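PDB 6LRG: Alr4995 protein from Nostoc sp., which probably converts arginine to ornithine and ammonia in one domain and ornithine to proline with NAD in another. Local coordinates for residues I288-H293 with E447-R452; C174-G179 with C218-V223; A495-I500 with G523-V528. One frame throughout, in Å; residues are numbered along the deposited sequence.

Interaction 1. Residues I288-H293 with E447-R452; sequences IRIEGH and ESREQR
Glu450 reaches His293 with both carboxylate oxygens, the two side chains crossing at about a right angle. OE1 lies at the ring edge and accepts from His293 ND1, although the modelled ND1 to OE1 separation of 2.4 Å is too short to trust in detail. OE2 accepts the backbone N of the same histidine at 2.6 Å, in a nearly straight bond (177°) that comes from above the carboxylate plane rather than within it. That two-point grip leaves the ring and the carboxylate turned 62° apart. Glu450 is the first residue to leave helical angles after helix 446-449, and its side chain is extended beyond CG.

Arg449, one residue before Glu450, meets Glu291 and Ile290 of strand 280-292. With its chain bent at chi3 (36°), it presents the guanidinium edge to Glu291 O and Ile290 CD1. NH1 donates to Glu291 O, again at a doubtfully short length. Ile290 slides past the arginine in the opposite direction and brings CD1 to 3.6 Å from NH2, in the guanidinium plane. Gly292 lies beside both groups, its CA 3.5 Å from Glu450 OE2.

His293 NE2 also donates, to the carbonyl of Gln326. If the bonds at both ring nitrogens are real, the histidine may well be protonated, and Glu450 would then lie beside its charge.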
# COMPACT_ATOMS: atom_id res chain seq x y z
N ILE B 288 17.27 9.22 -39.94
CA ILE B 288 15.97 9.81 -39.65
C ILE B 288 16.14 11.29 -39.36
O ILE B 288 17.23 11.74 -39.00
CB ILE B 288 15.26 9.10 -38.46
CG1 ILE B 288 15.97 9.39 -37.14
CG2 ILE B 288 15.17 7.60 -38.68
CD1 ILE B 288 15.38 10.53 -36.35
N ARG B 289 15.07 12.06 -39.53
CA ARG B 289 15.09 13.47 -39.17
C ARG B 289 14.01 13.78 -38.13
O ARG B 289 12.90 13.28 -38.23
CB ARG B 289 14.90 14.33 -40.41
CG ARG B 289 14.88 15.82 -40.18
CD ARG B 289 15.13 16.54 -41.51
NE ARG B 289 14.81 17.96 -41.48
CZ ARG B 289 15.71 18.93 -41.35
NH1 ARG B 289 17.00 18.61 -41.23
NH2 ARG B 289 15.33 20.21 -41.34
N ILE B 290 14.35 14.58 -37.12
CA ILE B 290 13.39 14.95 -36.09
C ILE B 290 13.36 16.48 -35.92
O ILE B 290 14.39 17.13 -35.91
CB ILE B 290 13.73 14.28 -34.74
CG1 ILE B 290 12.81 14.76 -33.63
CG2 ILE B 290 15.17 14.55 -34.35
CD1 ILE B 290 11.46 14.12 -33.64
N GLU B 291 12.16 17.04 -35.82
CA GLU B 291 11.99 18.49 -35.73
C GLU B 291 11.08 18.90 -34.57
O GLU B 291 10.08 18.24 -34.30
CB GLU B 291 11.41 19.05 -37.03
CG GLU B 291 12.44 19.41 -38.08
CD GLU B 291 11.82 19.76 -39.42
OE1 GLU B 291 10.80 20.50 -39.43
OE2 GLU B 291 12.37 19.35 -40.47
N GLY B 292 11.41 20.00 -33.91
CA GLY B 292 10.58 20.51 -32.84
C GLY B 292 11.39 21.32 -31.85
O GLY B 292 12.45 21.84 -32.18
N HIS B 293 10.88 21.43 -30.63
CA HIS B 293 11.64 22.05 -29.55
C HIS B 293 12.47 20.94 -28.93
O HIS B 293 12.13 20.41 -27.88
CB HIS B 293 10.70 22.72 -28.54
CG HIS B 293 9.75 23.71 -29.15
ND1 HIS B 293 8.38 23.64 -28.97
CD2 HIS B 293 9.97 24.80 -29.93
CE1 HIS B 293 7.80 24.64 -29.62
NE2 HIS B 293 8.75 25.36 -30.21
N GLU B 447 2.53 20.33 -29.08
CA GLU B 447 2.46 20.14 -27.64
C GLU B 447 2.24 18.67 -27.24
O GLU B 447 2.72 18.22 -26.21
CB GLU B 447 1.36 21.01 -27.02
CG GLU B 447 0.09 21.15 -27.85
CD GLU B 447 0.25 22.08 -29.06
OE1 GLU B 447 0.81 23.19 -28.89
OE2 GLU B 447 -0.15 21.67 -30.17
N SER B 448 1.51 17.94 -28.07
CA SER B 448 1.33 16.51 -27.85
C SER B 448 2.67 15.77 -27.86
O SER B 448 2.98 15.01 -26.95
CB SER B 448 0.41 15.91 -28.91
OG SER B 448 0.37 14.50 -28.80
N ARG B 449 3.48 16.02 -28.89
CA ARG B 449 4.79 15.37 -29.03
C ARG B 449 5.80 15.81 -27.97
O ARG B 449 6.68 15.04 -27.57
CB ARG B 449 5.35 15.64 -30.43
CG ARG B 449 5.23 14.48 -31.40
CD ARG B 449 5.15 14.97 -32.85
NE ARG B 449 5.99 16.15 -33.08
CZ ARG B 449 7.29 16.10 -33.38
NH1 ARG B 449 7.98 17.22 -33.57
NH2 ARG B 449 7.92 14.94 -33.48
N GLU B 450 5.68 17.06 -27.53
CA GLU B 450 6.67 17.67 -26.65
C GLU B 450 6.19 17.64 -25.21
O GLU B 450 5.72 18.64 -24.67
CB GLU B 450 6.96 19.11 -27.10
CG GLU B 450 7.78 19.14 -28.38
CD GLU B 450 7.91 20.53 -28.99
OE1 GLU B 450 7.49 21.53 -28.35
OE2 GLU B 450 8.44 20.61 -30.12
N GLN B 451 6.37 16.48 -24.59
CA GLN B 451 5.72 16.17 -23.33
C GLN B 451 6.09 14.75 -22.91
O GLN B 451 6.52 13.99 -23.76
CB GLN B 451 4.22 16.32 -23.49
CG GLN B 451 3.42 15.13 -23.13
CD GLN B 451 1.95 15.25 -23.53
OE1 GLN B 451 1.22 16.05 -22.98
NE2 GLN B 451 1.52 14.49 -24.50
N ARG B 452 5.99 14.45 -21.60
CA ARG B 452 6.07 13.10 -21.00
C ARG B 452 6.82 13.19 -19.68
O ARG B 452 7.49 12.24 -19.26
CB ARG B 452 6.76 12.05 -21.88
CG ARG B 452 6.00 10.71 -21.94
CD ARG B 452 4.44 10.86 -22.19
NE ARG B 452 4.17 10.97 -23.61
CZ ARG B 452 3.00 11.30 -24.16
NH1 ARG B 452 1.91 11.50 -23.45
NH2 ARG B 452 2.93 11.40 -25.48

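Interaction 2. Residues C174-G179 with C218-V223; sequences CPLANG and CNTVNV
The carbonyl O of Cys218 is met by two residues: Cys174 sets its CB 3.1 Å from it across the contact, while Thr220 N donates to it weakly from its own segment, N to O 3.0 Å. The second of these closes an inverse gamma turn centred on Asn219, after which the chain enters strand 221-223. Both segments lie in the dimethylargininase-like region, akin to the amidinotransferases, whose alpha/beta-propeller is built from small mixed sheets arranged like blades. Strand 173-175 belongs to one such three-stranded sheet and strand 221-223 to another; the contact joins the end of the first strand and the turn after it to the approach to the second and its start. The CA pairings, Cys174 with Cys218 and Leu176 with Asn222, show the two segments advancing in the same direction.

Cys174 carries the upstream half. With SG trans to the backbone N (chi1 -175°), the sulfur sits between the carbonyls of Cys218 and Thr220, SG 3.5 Å from each O. Between the side chains of Cys174 and Cys218 the nearest approach is CB to CB, 4.4 Å. Cys174 SG and Cys218 SG are 6.5 Å apart, which excludes a disulfide, and the Cys218 side chain also packs on Ile208.

Farther along, Leu176 packs on the aliphatic part of Asn222, crossing it obliquely with CD2 laid against the Asn222 CB at 3.8 Å; both residues also touch Val227 of strand 226-229, next to 221-223 in its sheet. Ala177 directs its CB toward the same asparagine. Thr220 OG1 is hydrogen-bonded to Ala217 O, and the methyl is the branch that approaches the leucine, with Thr220 CG2 4.4 Å from Leu176 CD2.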
# COMPACT_ATOMS: atom_id res chain seq x y z
N CYS B 174 31.93 -18.48 -25.51
CA CYS B 174 33.13 -19.25 -25.90
C CYS B 174 32.88 -20.48 -26.79
O CYS B 174 32.62 -21.58 -26.30
CB CYS B 174 33.89 -19.71 -24.64
SG CYS B 174 35.48 -20.53 -25.00
N PRO B 175 32.99 -20.29 -28.11
CA PRO B 175 32.92 -21.36 -29.12
C PRO B 175 33.99 -22.43 -28.93
O PRO B 175 35.18 -22.11 -28.84
CB PRO B 175 33.13 -20.61 -30.44
CG PRO B 175 32.76 -19.19 -30.15
CD PRO B 175 33.14 -18.96 -28.72
N LEU B 176 33.59 -23.70 -28.88
CA LEU B 176 34.51 -24.81 -28.64
C LEU B 176 34.62 -25.73 -29.86
O LEU B 176 34.06 -25.45 -30.92
CB LEU B 176 34.08 -25.61 -27.42
CG LEU B 176 34.01 -24.86 -26.08
CD1 LEU B 176 33.26 -25.69 -25.06
CD2 LEU B 176 35.39 -24.49 -25.56
N ALA B 177 35.34 -26.83 -29.70
CA ALA B 177 35.60 -27.75 -30.81
C ALA B 177 34.35 -28.54 -31.22
O ALA B 177 33.49 -28.85 -30.38
CB ALA B 177 36.73 -28.69 -30.45
N ASN B 178 34.27 -28.87 -32.51
CA ASN B 178 33.18 -29.69 -33.07
C ASN B 178 31.78 -29.16 -32.77
O ASN B 178 30.86 -29.94 -32.51
CB ASN B 178 33.30 -31.14 -32.59
CG ASN B 178 34.42 -31.91 -33.28
OD1 ASN B 178 35.24 -31.32 -34.01
ND2 ASN B 178 34.47 -33.22 -33.06
N GLY B 179 31.63 -27.84 -32.78
CA GLY B 179 30.32 -27.22 -32.73
C GLY B 179 29.73 -26.96 -31.36
O GLY B 179 28.56 -26.58 -31.26
N CYS B 218 34.06 -18.80 -19.06
CA CYS B 218 33.91 -18.68 -20.50
C CYS B 218 35.20 -18.19 -21.13
O CYS B 218 35.40 -18.26 -22.35
CB CYS B 218 32.77 -17.74 -20.83
SG CYS B 218 31.17 -18.50 -20.52
N ASN B 219 36.07 -17.70 -20.26
CA ASN B 219 37.35 -17.11 -20.62
C ASN B 219 38.43 -18.21 -20.65
O ASN B 219 39.46 -18.17 -19.99
CB ASN B 219 37.53 -15.89 -19.68
CG ASN B 219 38.47 -14.85 -20.22
OD1 ASN B 219 39.19 -15.14 -21.07
ND2 ASN B 219 38.22 -13.59 -19.91
N THR B 220 38.11 -19.16 -21.53
CA THR B 220 38.74 -20.45 -21.72
C THR B 220 39.46 -20.54 -23.05
O THR B 220 38.89 -20.20 -24.10
CB THR B 220 37.68 -21.59 -21.65
OG1 THR B 220 37.49 -22.00 -20.29
CG2 THR B 220 38.07 -22.79 -22.49
N VAL B 221 40.71 -20.99 -23.01
CA VAL B 221 41.46 -21.30 -24.21
C VAL B 221 41.15 -22.73 -24.59
O VAL B 221 41.21 -23.63 -23.76
CB VAL B 221 42.96 -21.12 -23.97
CG1 VAL B 221 43.74 -21.49 -25.21
CG2 VAL B 221 43.24 -19.69 -23.57
N ASN B 222 40.79 -22.94 -25.85
CA ASN B 222 40.46 -24.27 -26.29
C ASN B 222 41.39 -24.72 -27.39
O ASN B 222 41.35 -24.20 -28.50
CB ASN B 222 39.01 -24.34 -26.77
CG ASN B 222 38.71 -25.61 -27.51
OD1 ASN B 222 38.78 -26.70 -26.93
ND2 ASN B 222 38.37 -25.50 -28.79
N VAL B 223 42.25 -25.67 -27.07
CA VAL B 223 43.12 -26.24 -28.08
C VAL B 223 42.71 -27.70 -28.31
O VAL B 223 42.89 -28.58 -27.45
CB VAL B 223 44.62 -26.09 -27.68
CG1 VAL B 223 44.81 -26.35 -26.20
CG2 VAL B 223 45.49 -26.99 -28.53

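Interaction 3. Residues A495-I500 with G523-V528; sequences AGPVVI and GNAIAV
This is a buried apolar contact between two helix starts, one following strand 491-495 and the other strand 519-523, at the ends where these neighbouring strands leave the parallel sheet. Its centre is Ile526, which is covered by the other segment far more than any other residue. Its CG1 is trans to the backbone N (chi1 174°), and this carries CD1 into the turn of 495-500. There CD1 lies 3.2 Å from Gly496 O. The two isoleucines cross at about a right angle, and Ile526 CD1 touches both CG1 and CD1 of Ile500, at 3.6 and 3.8 Å. Nearer the helix, Ile526 CB rests 3.8 Å from Ala495 O.

A second point of contact lies beside it: Pro497 CG packs on Ala525 CB at 3.6 Å. The closest backbone approach is also here, with the CA atoms of Pro497 and Ile526 4.3 Å apart. In the Rossmann fold, strand 491-495, helix 504-513 and strand 519-523 form a beta-alpha-beta unit, and both segments begin at the C-terminal ends of its strands. The bound NAD is about 11 Å from the Pro497 side chain.

Replacing Ile526 by an alanine would probably open a gap beside Ile500 CG1 and the Gly496 carbonyl, leaving the Ile500 side chain without its crossing partner. Gly496 O is meanwhile engaged within its own segment, accepting Val499 N at 3.0 Å, while the backbone of Gly496 is hydrogen-bonded to Leu633 of strand 629-633.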
# COMPACT_ATOMS: atom_id res chain seq x y z
N ALA B 495 -4.18 -19.00 -12.55
CA ALA B 495 -2.97 -18.19 -12.71
C ALA B 495 -3.21 -16.95 -13.55
O ALA B 495 -3.93 -17.01 -14.53
CB ALA B 495 -1.86 -19.03 -13.34
N GLY B 496 -2.60 -15.84 -13.16
CA GLY B 496 -2.65 -14.62 -13.95
C GLY B 496 -1.27 -14.30 -14.50
O GLY B 496 -0.30 -14.97 -14.16
N PRO B 497 -1.18 -13.26 -15.34
CA PRO B 497 0.04 -12.90 -16.06
C PRO B 497 1.16 -12.48 -15.13
O PRO B 497 2.32 -12.53 -15.52
CB PRO B 497 -0.39 -11.73 -16.95
CG PRO B 497 -1.83 -11.75 -16.96
CD PRO B 497 -2.28 -12.33 -15.67
N VAL B 498 0.82 -12.07 -13.92
CA VAL B 498 1.86 -11.70 -12.97
C VAL B 498 2.76 -12.90 -12.69
O VAL B 498 3.95 -12.74 -12.44
CB VAL B 498 1.26 -11.14 -11.68
CG1 VAL B 498 2.35 -10.65 -10.76
CG2 VAL B 498 0.32 -10.01 -12.01
N VAL B 499 2.22 -14.11 -12.80
CA VAL B 499 3.07 -15.29 -12.73
C VAL B 499 4.22 -15.24 -13.76
O VAL B 499 5.37 -15.52 -13.43
CB VAL B 499 2.26 -16.57 -12.95
CG1 VAL B 499 3.18 -17.81 -12.86
CG2 VAL B 499 1.14 -16.66 -11.92
N ILE B 500 3.91 -14.88 -15.00
CA ILE B 500 4.95 -14.77 -16.01
C ILE B 500 5.88 -13.61 -15.70
O ILE B 500 7.08 -13.80 -15.57
CB ILE B 500 4.35 -14.57 -17.40
CG1 ILE B 500 3.28 -15.62 -17.67
CG2 ILE B 500 5.44 -14.64 -18.45
CD1 ILE B 500 3.71 -17.03 -17.33
N GLY B 523 -7.08 -16.87 -18.05
CA GLY B 523 -7.63 -16.03 -19.09
C GLY B 523 -6.75 -15.98 -20.32
O GLY B 523 -5.75 -16.68 -20.43
N ASN B 524 -7.14 -15.13 -21.26
CA ASN B 524 -6.37 -14.87 -22.44
C ASN B 524 -4.94 -14.46 -22.14
O ASN B 524 -3.99 -14.99 -22.71
CB ASN B 524 -7.06 -13.78 -23.24
CG ASN B 524 -6.60 -13.73 -24.67
OD1 ASN B 524 -6.91 -14.63 -25.46
ND2 ASN B 524 -5.89 -12.67 -25.02
N ALA B 525 -4.79 -13.52 -21.21
CA ALA B 525 -3.53 -12.82 -21.00
C ALA B 525 -2.38 -13.73 -20.52
O ALA B 525 -1.25 -13.59 -20.98
CB ALA B 525 -3.73 -11.68 -20.04
N ILE B 526 -2.68 -14.65 -19.60
CA ILE B 526 -1.66 -15.53 -19.03
C ILE B 526 -1.06 -16.39 -20.13
O ILE B 526 0.14 -16.58 -20.19
CB ILE B 526 -2.22 -16.44 -17.91
CG1 ILE B 526 -1.17 -17.45 -17.46
CG2 ILE B 526 -3.45 -17.21 -18.36
CD1 ILE B 526 -0.02 -16.84 -16.72
N ALA B 527 -1.90 -16.88 -21.03
CA ALA B 527 -1.47 -17.70 -22.13
C ALA B 527 -0.66 -16.89 -23.13
O ALA B 527 0.38 -17.36 -23.60
CB ALA B 527 -2.66 -18.33 -22.82
N VAL B 528 -1.11 -15.69 -23.47
CA VAL B 528 -0.37 -14.90 -24.43
C VAL B 528 0.98 -14.51 -23.85
O VAL B 528 1.99 -14.59 -24.52
CB VAL B 528 -1.11 -13.62 -24.88
CG1 VAL B 528 -0.23 -12.80 -25.80
CG2 VAL B 528 -2.39 -13.97 -25.60

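Along the chain the contacts follow in series: interaction 2, then interaction 1, then interaction 3. None touches another. The centre of interaction 1 is about 48 Å from that of interaction 2 and about 36 Å from that of interaction 3. Interaction 2 and interaction 3 have centres about 40 Å apart, on opposite sides of the chain's centre. The three share no strand, helix or sheet. Interaction 2 lies in the dimethylargininase-like region, which holds the bound ornithine; interaction 3 lies in the Rossmann region that binds NAD. Interaction 1 ties the end of strand 280-292 to the C-terminal end of helix 446-449 and the residue after it, between those regions in sequence. The separation is consistent with two distinct reaction sites in one polypeptide.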